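Local coordinates for protein Cyclo(L-leucyl-L-leucyl) synthase (Staphylococcus haemolyticus, PDB 6EZ3) that makes cyclo(L-leucyl-L-leucyl) from two molecules of leucyl-tRNA, without ATP, giving an intermediate of diketopiperazine biosynthesis, at residues 179-184 against 213-218; 20-25 against 184-189; 197-202 against 218-223. All blocks are in the same frame, centred on the assembly; numbering follows the deposited sequence.

Contact 1 (179-184 against 213-218); sequences FLNANP and KMNEKQ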
loop_
_atom_site.group_PDB
_atom_site.type_symbol
_atom_site.label_atom_id
_atom_site.label_comp_id
_atom_site.label_asym_id
_atom_site.label_seq_id
_atom_site.Cartn_x
_atom_site.Cartn_y
_atom_site.Cartn_z
ATOM N N PHE A 179 -6.269 -0.262 -1.921
ATOM C CA PHE A 179 -6.526 -1.591 -1.365
ATOM C C PHE A 179 -7.941 -2.093 -1.670
ATOM O O PHE A 179 -8.150 -3.317 -1.790
ATOM C CB PHE A 179 -6.279 -1.577 0.162
ATOM C CG PHE A 179 -4.816 -1.590 0.522
ATOM C CD1 PHE A 179 -4.193 -2.758 0.893
ATOM C CD2 PHE A 179 -4.049 -0.439 0.432
ATOM C CE1 PHE A 179 -2.845 -2.767 1.211
ATOM C CE2 PHE A 179 -2.699 -0.464 0.733
ATOM C CZ PHE A 179 -2.106 -1.626 1.119
ATOM N N LEU A 180 -8.902 -1.138 -1.789
ATOM C CA LEU A 180 -10.307 -1.421 -2.042
ATOM C C LEU A 180 -10.663 -1.477 -3.534
ATOM O O LEU A 180 -11.324 -2.429 -3.961
ATOM C CB LEU A 180 -11.196 -0.419 -1.295
ATOM C CG LEU A 180 -11.081 -0.357 0.235
ATOM C CD1 LEU A 180 -11.850 0.807 0.774
ATOM C CD2 LEU A 180 -11.625 -1.598 0.872
ATOM N N ASN A 181 -10.234 -0.476 -4.324
ATOM C CA ASN A 181 -10.477 -0.458 -5.779
ATOM C C ASN A 181 -9.492 0.461 -6.519
ATOM O O ASN A 181 -9.817 1.603 -6.848
ATOM C CB ASN A 181 -11.926 -0.090 -6.124
ATOM C CG ASN A 181 -12.307 -0.333 -7.556
ATOM O OD1 ASN A 181 -11.711 -1.140 -8.276
ATOM N ND2 ASN A 181 -13.342 0.337 -7.988
ATOM N N ALA A 182 -8.293 -0.054 -6.773
ATOM C CA ALA A 182 -7.233 0.650 -7.453
ATOM C C ALA A 182 -7.513 0.778 -8.943
ATOM O O ALA A 182 -7.082 1.745 -9.547
ATOM C CB ALA A 182 -5.928 -0.079 -7.236
ATOM N N ASN A 183 -8.259 -0.182 -9.527
ATOM C CA ASN A 183 -8.602 -0.269 -10.959
ATOM C C ASN A 183 -8.989 1.049 -11.656
ATOM O O ASN A 183 -8.358 1.345 -12.666
ATOM C CB ASN A 183 -9.678 -1.309 -11.194
ATOM C CG ASN A 183 -9.297 -2.641 -10.670
ATOM O OD1 ASN A 183 -8.471 -3.321 -11.260
ATOM N ND2 ASN A 183 -9.838 -3.004 -9.513
ATOM N N PRO A 184 -9.979 1.854 -11.211
ATOM C CA PRO A 184 -10.287 3.081 -11.959
ATOM C C PRO A 184 -9.283 4.237 -11.755
ATOM O O PRO A 184 -9.296 5.202 -12.527
ATOM C CB PRO A 184 -11.676 3.437 -11.460
ATOM C CG PRO A 184 -11.717 2.914 -10.068
ATOM C CD PRO A 184 -10.851 1.712 -10.028
ATOM N N LYS A 213 -16.443 -1.875 0.913
ATOM C CA LYS A 213 -16.261 -3.160 0.248
ATOM C C LYS A 213 -15.067 -3.168 -0.693
ATOM O O LYS A 213 -14.839 -2.207 -1.422
ATOM C CB LYS A 213 -17.544 -3.578 -0.494
ATOM C CG LYS A 213 -18.643 -4.134 0.429
ATOM C CD LYS A 213 -19.904 -4.521 -0.354
ATOM C CE LYS A 213 -21.128 -4.743 0.506
ATOM N NZ LYS A 213 -22.379 -4.695 -0.304
ATOM N N MET A 214 -14.294 -4.256 -0.675
ATOM C CA MET A 214 -13.197 -4.396 -1.615
ATOM C C MET A 214 -13.827 -4.897 -2.942
ATOM O O MET A 214 -14.483 -5.944 -2.969
ATOM C CB MET A 214 -12.153 -5.381 -1.097
ATOM C CG MET A 214 -10.971 -5.484 -2.008
ATOM S SD MET A 214 -10.000 -6.951 -1.681
ATOM C CE MET A 214 -9.079 -6.384 -0.396
ATOM N N ASN A 215 -13.639 -4.127 -4.022
ATOM C CA ASN A 215 -14.176 -4.418 -5.342
ATOM C C ASN A 215 -13.900 -5.829 -5.833
ATOM O O ASN A 215 -12.824 -6.351 -5.591
ATOM C CB ASN A 215 -13.685 -3.394 -6.357
ATOM C CG ASN A 215 -14.433 -3.450 -7.657
ATOM O OD1 ASN A 215 -14.032 -4.133 -8.591
ATOM N ND2 ASN A 215 -15.566 -2.781 -7.722
ATOM N N GLU A 216 -14.888 -6.426 -6.539
ATOM C CA GLU A 216 -14.879 -7.769 -7.144
ATOM C C GLU A 216 -13.692 -7.995 -8.060
ATOM O O GLU A 216 -13.255 -9.139 -8.195
ATOM C CB GLU A 216 -16.199 -8.073 -7.899
ATOM C CG GLU A 216 -16.604 -7.035 -8.958
ATOM C CD GLU A 216 -17.734 -7.399 -9.914
ATOM O OE1 GLU A 216 -17.450 -7.986 -10.985
ATOM O OE2 GLU A 216 -18.898 -7.035 -9.622
ATOM N N LYS A 217 -13.177 -6.906 -8.694
ATOM C CA LYS A 217 -12.024 -6.896 -9.611
ATOM C C LYS A 217 -10.710 -6.482 -8.869
ATOM O O LYS A 217 -9.718 -6.079 -9.488
ATOM C CB LYS A 217 -12.333 -5.973 -10.814
ATOM C CG LYS A 217 -12.683 -6.709 -12.087
ATOM C CD LYS A 217 -14.113 -7.262 -12.117
ATOM C CE LYS A 217 -14.366 -8.234 -13.258
ATOM N NZ LYS A 217 -14.415 -7.527 -14.567
ATOM N N GLN A 218 -10.714 -6.650 -7.538
ATOM C CA GLN A 218 -9.614 -6.269 -6.662
ATOM C C GLN A 218 -9.322 -7.332 -5.599
ATOM O O GLN A 218 -10.237 -7.786 -4.919
ATOM C CB GLN A 218 -9.925 -4.899 -6.011
ATOM C CG GLN A 218 -8.852 -4.368 -5.069
ATOM C CD GLN A 218 -7.779 -3.549 -5.721
ATOM O OE1 GLN A 218 -7.993 -2.852 -6.711
ATOM N NE2 GLN A 218 -6.640 -3.501 -5.089
#
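Q218 reaches from the start of strand 218-225 to the backbone at A182, whose N is taken by Q218 OE1 at 2.8 Å. The donor stands 51° out of the plane of the Q218 amide, not on a lone pair. The aliphatic part of Q218 is used too: with CG anti to the backbone N (chi1 -180°) and a bend at the next bond, CG lies 3.3 Å from L180 O. That same carbonyl accepts N215 N at 2.9 Å, so L180 is held by main chain and side chain together; its own buried CD2 packs near K213 O and 4.3 Å from M214 CB. N183 adds a third tie. Its ND2 gives one nearly straight bond to N181 OD1 (2.9 Å), in the plane of its own amide, and a more bent one to K217 O (3.1 Å), which it meets from above the carbonyl plane. N183 OD1 is taken by T188, so both ends of this buried amide are used and its rotation is fixed. M214 lays CG and CE along F179 O. The amides of N181 and N215, though partly exposed, stack closely, 7° from parallel with their CG atoms 3.8 Å apart. The loose side belongs to the lysines: exposed K213 points away, and K217 leads its amine away. N215 OD1 accepts K217 N at 2.9 Å. This Asx turn, set within a type I beta turn from N215 to Q218, leads the loop after helix 200-206 into strand 218-225 of the Rossmann-like cyclodipeptide synthase fold.

Contact 2 (20-25 against 184-189); sequences KKHVIL and PIINTQ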
loop_
_atom_site.group_PDB
_atom_site.type_symbol
_atom_site.label_atom_id
_atom_site.label_comp_id
_atom_site.label_asym_id
_atom_site.label_seq_id
_atom_site.Cartn_x
_atom_site.Cartn_y
_atom_site.Cartn_z
ATOM N N LYS A 20 -3.513 -13.820 -13.898
ATOM C CA LYS A 20 -2.219 -13.090 -13.987
ATOM C C LYS A 20 -2.263 -11.783 -14.844
ATOM O O LYS A 20 -1.271 -11.432 -15.505
ATOM C CB LYS A 20 -1.070 -13.996 -14.401
ATOM C CG LYS A 20 -0.917 -15.153 -13.435
ATOM C CD LYS A 20 0.310 -15.101 -12.571
ATOM C CE LYS A 20 0.097 -15.741 -11.225
ATOM N NZ LYS A 20 -0.611 -17.051 -11.297
ATOM N N LYS A 21 -3.384 -11.024 -14.755
ATOM C CA LYS A 21 -3.498 -9.796 -15.547
ATOM C C LYS A 21 -2.596 -8.661 -15.063
ATOM O O LYS A 21 -1.847 -8.124 -15.871
ATOM C CB LYS A 21 -4.944 -9.324 -15.668
ATOM C CG LYS A 21 -5.790 -10.153 -16.635
ATOM C CD LYS A 21 -7.099 -9.441 -16.976
ATOM C CE LYS A 21 -8.302 -10.362 -17.030
ATOM N NZ LYS A 21 -9.573 -9.637 -16.730
ATOM N N HIS A 22 -2.643 -8.301 -13.764
ATOM C CA HIS A 22 -1.844 -7.220 -13.196
ATOM C C HIS A 22 -1.659 -7.357 -11.672
ATOM O O HIS A 22 -2.579 -7.804 -10.971
ATOM C CB HIS A 22 -2.511 -5.890 -13.535
ATOM C CG HIS A 22 -1.758 -4.658 -13.107
ATOM N ND1 HIS A 22 -1.994 -4.038 -11.879
ATOM C CD2 HIS A 22 -0.840 -3.934 -13.776
ATOM C CE1 HIS A 22 -1.192 -2.990 -11.844
ATOM N NE2 HIS A 22 -0.487 -2.877 -12.959
ATOM N N VAL A 23 -0.489 -6.923 -11.162
ATOM C CA VAL A 23 -0.159 -6.898 -9.735
ATOM C C VAL A 23 0.385 -5.503 -9.349
ATOM O O VAL A 23 1.024 -4.832 -10.173
ATOM C CB VAL A 23 0.801 -8.059 -9.306
ATOM C CG1 VAL A 23 2.206 -7.966 -9.937
ATOM C CG2 VAL A 23 0.895 -8.155 -7.791
ATOM N N ILE A 24 0.104 -5.071 -8.108
ATOM C CA ILE A 24 0.608 -3.846 -7.524
ATOM C C ILE A 24 1.562 -4.325 -6.482
ATOM O O ILE A 24 1.173 -5.072 -5.581
ATOM C CB ILE A 24 -0.489 -2.912 -6.912
ATOM C CG1 ILE A 24 -1.495 -2.412 -7.995
ATOM C CG2 ILE A 24 0.162 -1.700 -6.185
ATOM C CD1 ILE A 24 -2.719 -1.801 -7.465
ATOM N N LEU A 25 2.832 -3.952 -6.616
ATOM C CA LEU A 25 3.813 -4.307 -5.594
ATOM C C LEU A 25 3.860 -3.124 -4.629
ATOM O O LEU A 25 4.179 -2.005 -5.025
ATOM C CB LEU A 25 5.213 -4.607 -6.159
ATOM C CG LEU A 25 5.324 -5.561 -7.335
ATOM C CD1 LEU A 25 6.718 -5.559 -7.864
ATOM C CD2 LEU A 25 4.969 -6.961 -6.955
ATOM N N PRO A 184 -9.979 1.854 -11.211
ATOM C CA PRO A 184 -10.287 3.081 -11.959
ATOM C C PRO A 184 -9.283 4.237 -11.755
ATOM O O PRO A 184 -9.296 5.202 -12.527
ATOM C CB PRO A 184 -11.676 3.437 -11.460
ATOM C CG PRO A 184 -11.717 2.914 -10.068
ATOM C CD PRO A 184 -10.851 1.712 -10.028
ATOM N N ILE A 185 -8.432 4.144 -10.713
ATOM C CA ILE A 185 -7.429 5.143 -10.373
ATOM C C ILE A 185 -6.198 4.944 -11.277
ATOM O O ILE A 185 -5.878 5.819 -12.076
ATOM C CB ILE A 185 -7.085 5.131 -8.851
ATOM C CG1 ILE A 185 -8.345 5.210 -7.955
ATOM C CG2 ILE A 185 -6.143 6.255 -8.522
ATOM C CD1 ILE A 185 -8.170 4.736 -6.556
ATOM N N ILE A 186 -5.539 3.798 -11.179
ATOM C CA ILE A 186 -4.347 3.440 -11.966
ATOM C C ILE A 186 -4.693 2.906 -13.357
ATOM O O ILE A 186 -3.787 2.552 -14.126
ATOM C CB ILE A 186 -3.420 2.450 -11.203
ATOM C CG1 ILE A 186 -4.107 1.060 -10.984
ATOM C CG2 ILE A 186 -2.907 3.104 -9.893
ATOM C CD1 ILE A 186 -3.188 -0.022 -10.833
ATOM N N ASN A 187 -6.000 2.813 -13.659
ATOM C CA ASN A 187 -6.554 2.378 -14.934
ATOM C C ASN A 187 -6.201 0.922 -15.318
ATOM O O ASN A 187 -5.547 0.681 -16.342
ATOM C CB ASN A 187 -6.213 3.361 -16.067
ATOM C CG ASN A 187 -7.292 3.371 -17.091
ATOM O OD1 ASN A 187 -7.133 2.792 -18.164
ATOM N ND2 ASN A 187 -8.468 3.904 -16.713
ATOM N N THR A 188 -6.681 -0.044 -14.505
ATOM C CA THR A 188 -6.525 -1.483 -14.748
ATOM C C THR A 188 -7.904 -2.137 -14.844
ATOM O O THR A 188 -8.887 -1.570 -14.355
ATOM C CB THR A 188 -5.631 -2.191 -13.700
ATOM O OG1 THR A 188 -5.997 -1.801 -12.384
ATOM C CG2 THR A 188 -4.165 -1.956 -13.916
ATOM N N GLN A 189 -7.978 -3.324 -15.496
ATOM C CA GLN A 189 -9.206 -4.094 -15.655
ATOM C C GLN A 189 -9.459 -4.801 -14.317
ATOM O O GLN A 189 -10.519 -4.628 -13.722
ATOM C CB GLN A 189 -9.042 -5.089 -16.796
ATOM C CG GLN A 189 -10.065 -4.984 -17.922
ATOM C CD GLN A 189 -10.095 -6.285 -18.707
ATOM O OE1 GLN A 189 -10.502 -7.338 -18.189
ATOM N NE2 GLN A 189 -9.632 -6.255 -19.963
#
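H22 has CG anti to the backbone N (chi1 -176°), and T188 turns CG2 anti to its carbonyl carbon, which sets the methyl squarely over the imidazole. CG2 lies 3.6 Å from the ring centroid and 8° off the normal, a CH-pi contact over one face. I186 approaches the same ring obliquely, its CD1 3.7 Å from H22 CE1, and meets I24 tip to tip, CD1 to CD1 at 3.8 Å. Strand 22-26 thus packs through alternate side chains, H22 and I24, against helix 183-186 and the chain that follows it. Both ring nitrogens of H22 are hydrogen-bonded, ND1 to T191 OG1 and NE2 to S54 OG, on the neighbouring strands of the sheet. T188 OG1 in turn bonds to N183 OD1. At the more exposed end K21 NZ bonds to Q189 OE1 at 2.9 Å, from 38° above the carbonyl plane; E190 is a long, weak ionic partner of the same amine. The bonds to T191 and S54 fix the rotation of the imidazole, so that T188 CG2 meets a set face, whereas K21, bonded to a neutral amide, probably relies on E190 and solvent to balance its charge.

Contact 3 (197-202 against 218-223); sequences APWELG and QGYIIL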
loop_
_atom_site.group_PDB
_atom_site.type_symbol
_atom_site.label_atom_id
_atom_site.label_comp_id
_atom_site.label_asym_id
_atom_site.label_seq_id
_atom_site.Cartn_x
_atom_site.Cartn_y
_atom_site.Cartn_z
ATOM N N ALA A 197 3.026 -9.245 4.496
ATOM C CA ALA A 197 2.333 -9.554 5.744
ATOM C C ALA A 197 0.811 -9.548 5.550
ATOM O O ALA A 197 0.356 -8.917 4.599
ATOM C CB ALA A 197 2.729 -8.516 6.799
ATOM N N PRO A 198 -0.008 -10.171 6.443
ATOM C CA PRO A 198 -1.467 -10.077 6.285
ATOM C C PRO A 198 -1.965 -8.654 6.575
ATOM O O PRO A 198 -1.195 -7.795 7.016
ATOM C CB PRO A 198 -2.017 -11.082 7.307
ATOM C CG PRO A 198 -0.856 -11.850 7.787
ATOM C CD PRO A 198 0.333 -10.956 7.646
ATOM N N TRP A 199 -3.253 -8.399 6.314
ATOM C CA TRP A 199 -3.867 -7.086 6.480
ATOM C C TRP A 199 -5.155 -7.283 7.262
ATOM O O TRP A 199 -6.165 -7.733 6.703
ATOM C CB TRP A 199 -4.078 -6.486 5.083
ATOM C CG TRP A 199 -4.966 -5.287 4.957
ATOM C CD1 TRP A 199 -4.911 -4.143 5.693
ATOM C CD2 TRP A 199 -5.862 -5.023 3.874
ATOM N NE1 TRP A 199 -5.787 -3.212 5.187
ATOM C CE2 TRP A 199 -6.393 -3.731 4.073
ATOM C CE3 TRP A 199 -6.318 -5.779 2.777
ATOM C CZ2 TRP A 199 -7.377 -3.187 3.228
ATOM C CZ3 TRP A 199 -7.290 -5.240 1.946
ATOM C CH2 TRP A 199 -7.811 -3.965 2.173
ATOM N N GLU A 200 -5.078 -7.017 8.591
ATOM C CA GLU A 200 -6.171 -7.210 9.553
ATOM C C GLU A 200 -7.420 -6.407 9.221
ATOM O O GLU A 200 -8.522 -6.930 9.388
ATOM C CB GLU A 200 -5.695 -6.945 10.991
ATOM C CG GLU A 200 -6.682 -7.373 12.070
ATOM C CD GLU A 200 -6.168 -7.458 13.498
ATOM O OE1 GLU A 200 -6.924 -7.974 14.355
ATOM O OE2 GLU A 200 -5.023 -7.018 13.761
ATOM N N LEU A 201 -7.254 -5.153 8.740
ATOM C CA LEU A 201 -8.379 -4.287 8.362
ATOM C C LEU A 201 -9.138 -4.960 7.215
ATOM O O LEU A 201 -10.368 -5.023 7.219
ATOM C CB LEU A 201 -7.864 -2.912 7.904
ATOM C CG LEU A 201 -8.705 -1.680 8.220
ATOM C CD1 LEU A 201 -7.948 -0.406 7.884
ATOM C CD2 LEU A 201 -10.035 -1.674 7.522
ATOM N N GLY A 202 -8.368 -5.485 6.273
ATOM C CA GLY A 202 -8.880 -6.148 5.098
ATOM C C GLY A 202 -9.698 -7.353 5.428
ATOM O O GLY A 202 -10.708 -7.583 4.767
ATOM N N GLN A 218 -10.714 -6.650 -7.538
ATOM C CA GLN A 218 -9.614 -6.269 -6.662
ATOM C C GLN A 218 -9.322 -7.332 -5.599
ATOM O O GLN A 218 -10.237 -7.786 -4.919
ATOM C CB GLN A 218 -9.925 -4.899 -6.011
ATOM C CG GLN A 218 -8.852 -4.368 -5.069
ATOM C CD GLN A 218 -7.779 -3.549 -5.721
ATOM O OE1 GLN A 218 -7.993 -2.852 -6.711
ATOM N NE2 GLN A 218 -6.640 -3.501 -5.089
ATOM N N GLY A 219 -8.041 -7.678 -5.451
ATOM C CA GLY A 219 -7.595 -8.654 -4.465
ATOM C C GLY A 219 -6.481 -8.201 -3.541
ATOM O O GLY A 219 -6.049 -7.040 -3.588
ATOM N N TYR A 220 -6.045 -9.114 -2.655
ATOM C CA TYR A 220 -4.923 -8.879 -1.741
ATOM C C TYR A 220 -4.187 -10.209 -1.528
ATOM O O TYR A 220 -4.804 -11.190 -1.073
ATOM C CB TYR A 220 -5.363 -8.247 -0.403
ATOM C CG TYR A 220 -4.212 -7.946 0.539
ATOM C CD1 TYR A 220 -3.743 -8.910 1.430
ATOM C CD2 TYR A 220 -3.616 -6.686 0.569
ATOM C CE1 TYR A 220 -2.680 -8.644 2.292
ATOM C CE2 TYR A 220 -2.569 -6.400 1.449
ATOM C CZ TYR A 220 -2.095 -7.390 2.296
ATOM O OH TYR A 220 -1.062 -7.130 3.157
ATOM N N ILE A 221 -2.879 -10.247 -1.888
ATOM C CA ILE A 221 -2.051 -11.452 -1.741
ATOM C C ILE A 221 -0.873 -11.211 -0.789
ATOM O O ILE A 221 -0.354 -10.090 -0.709
ATOM C CB ILE A 221 -1.612 -12.079 -3.097
ATOM C CG1 ILE A 221 -0.630 -11.170 -3.877
ATOM C CG2 ILE A 221 -2.824 -12.467 -3.943
ATOM C CD1 ILE A 221 0.074 -11.801 -5.140
ATOM N N ILE A 222 -0.473 -12.267 -0.056
ATOM C CA ILE A 222 0.661 -12.239 0.882
ATOM C C ILE A 222 1.835 -13.044 0.331
ATOM O O ILE A 222 1.713 -14.266 0.128
ATOM C CB ILE A 222 0.275 -12.665 2.325
ATOM C CG1 ILE A 222 -0.884 -11.812 2.855
ATOM C CG2 ILE A 222 1.472 -12.546 3.249
ATOM C CD1 ILE A 222 -2.056 -12.553 3.122
ATOM N N LEU A 223 2.973 -12.352 0.107
ATOM C CA LEU A 223 4.204 -12.945 -0.438
ATOM C C LEU A 223 5.223 -13.326 0.635
ATOM O O LEU A 223 5.811 -12.438 1.277
ATOM C CB LEU A 223 4.902 -11.977 -1.422
ATOM C CG LEU A 223 4.180 -11.531 -2.645
ATOM C CD1 LEU A 223 5.047 -10.607 -3.430
ATOM C CD2 LEU A 223 3.726 -12.705 -3.465
#
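Y220 OH donates to the backbone O of A197 at 2.7 Å, nearly in line with the carbonyl, which lies at the edge of the phenol ring and in its plane. The ring is carried there by a CG anti to the backbone N (chi1 -178°), pointing the phenol from the strand towards the loop. W199 comes over one face of it: its CB lies 3.5 Å from Y220 CZ and makes a CH-pi contact, 28° off the ring normal. Further along the same face W199 CE3 is 3.6 Å from Y220 CD2, and the six-membered ring of the indole is inclined at 41° to the phenol, with centroids 5.1 Å apart. The indole is neither stacked on the tyrosine nor set edge-to-face against it. One of its own faces receives G202, whose CA sits 3.3 Å above the plane, and the phenyl of F179 also meets the ring system. W199 occupies the N-cap position of helix 200-206. Within the beta-alpha-beta unit of strand 191-195, helix 200-206 and strand 218-225, the contact joins the start of the helix to the following parallel strand. Y220 also touches Y195, and E200 and L201 follow W199 directly; by similarity all three of these neighbours bind substrate, which places the contact beside the probable aminoacyl pocket. Two residues further along the strand, I222 lays CG1 3.6 Å from A197 O and 3.9 Å from P198 CA. Its CG2 rests on the backbone of A197, while the proline ring, more exposed, makes a looser approach to I222 CD1.

From the N terminus, strand 22-26, the second strand in the chain, is the first to take part, and contact 2 closes a loop of 158 residues when 184-189 returns to it. Contact 1 starts just before, at 179-184, and closes at 213-218, so its segments alternate with those of contact 2; the two share P184 and touch where N183 O meets T188 N, a probable hydrogen bond. Contact 3, from 197-202 to 218-223, crosses contact 1 in turn, shares Q218 with it and meets it where F179 and M214 pack on W199. Contacts 2 and 3 follow in series without touching, but reach the same sheet. Together they tie helices 177-181, 183-186 and 200-206 to strands 22-26 and 218-225.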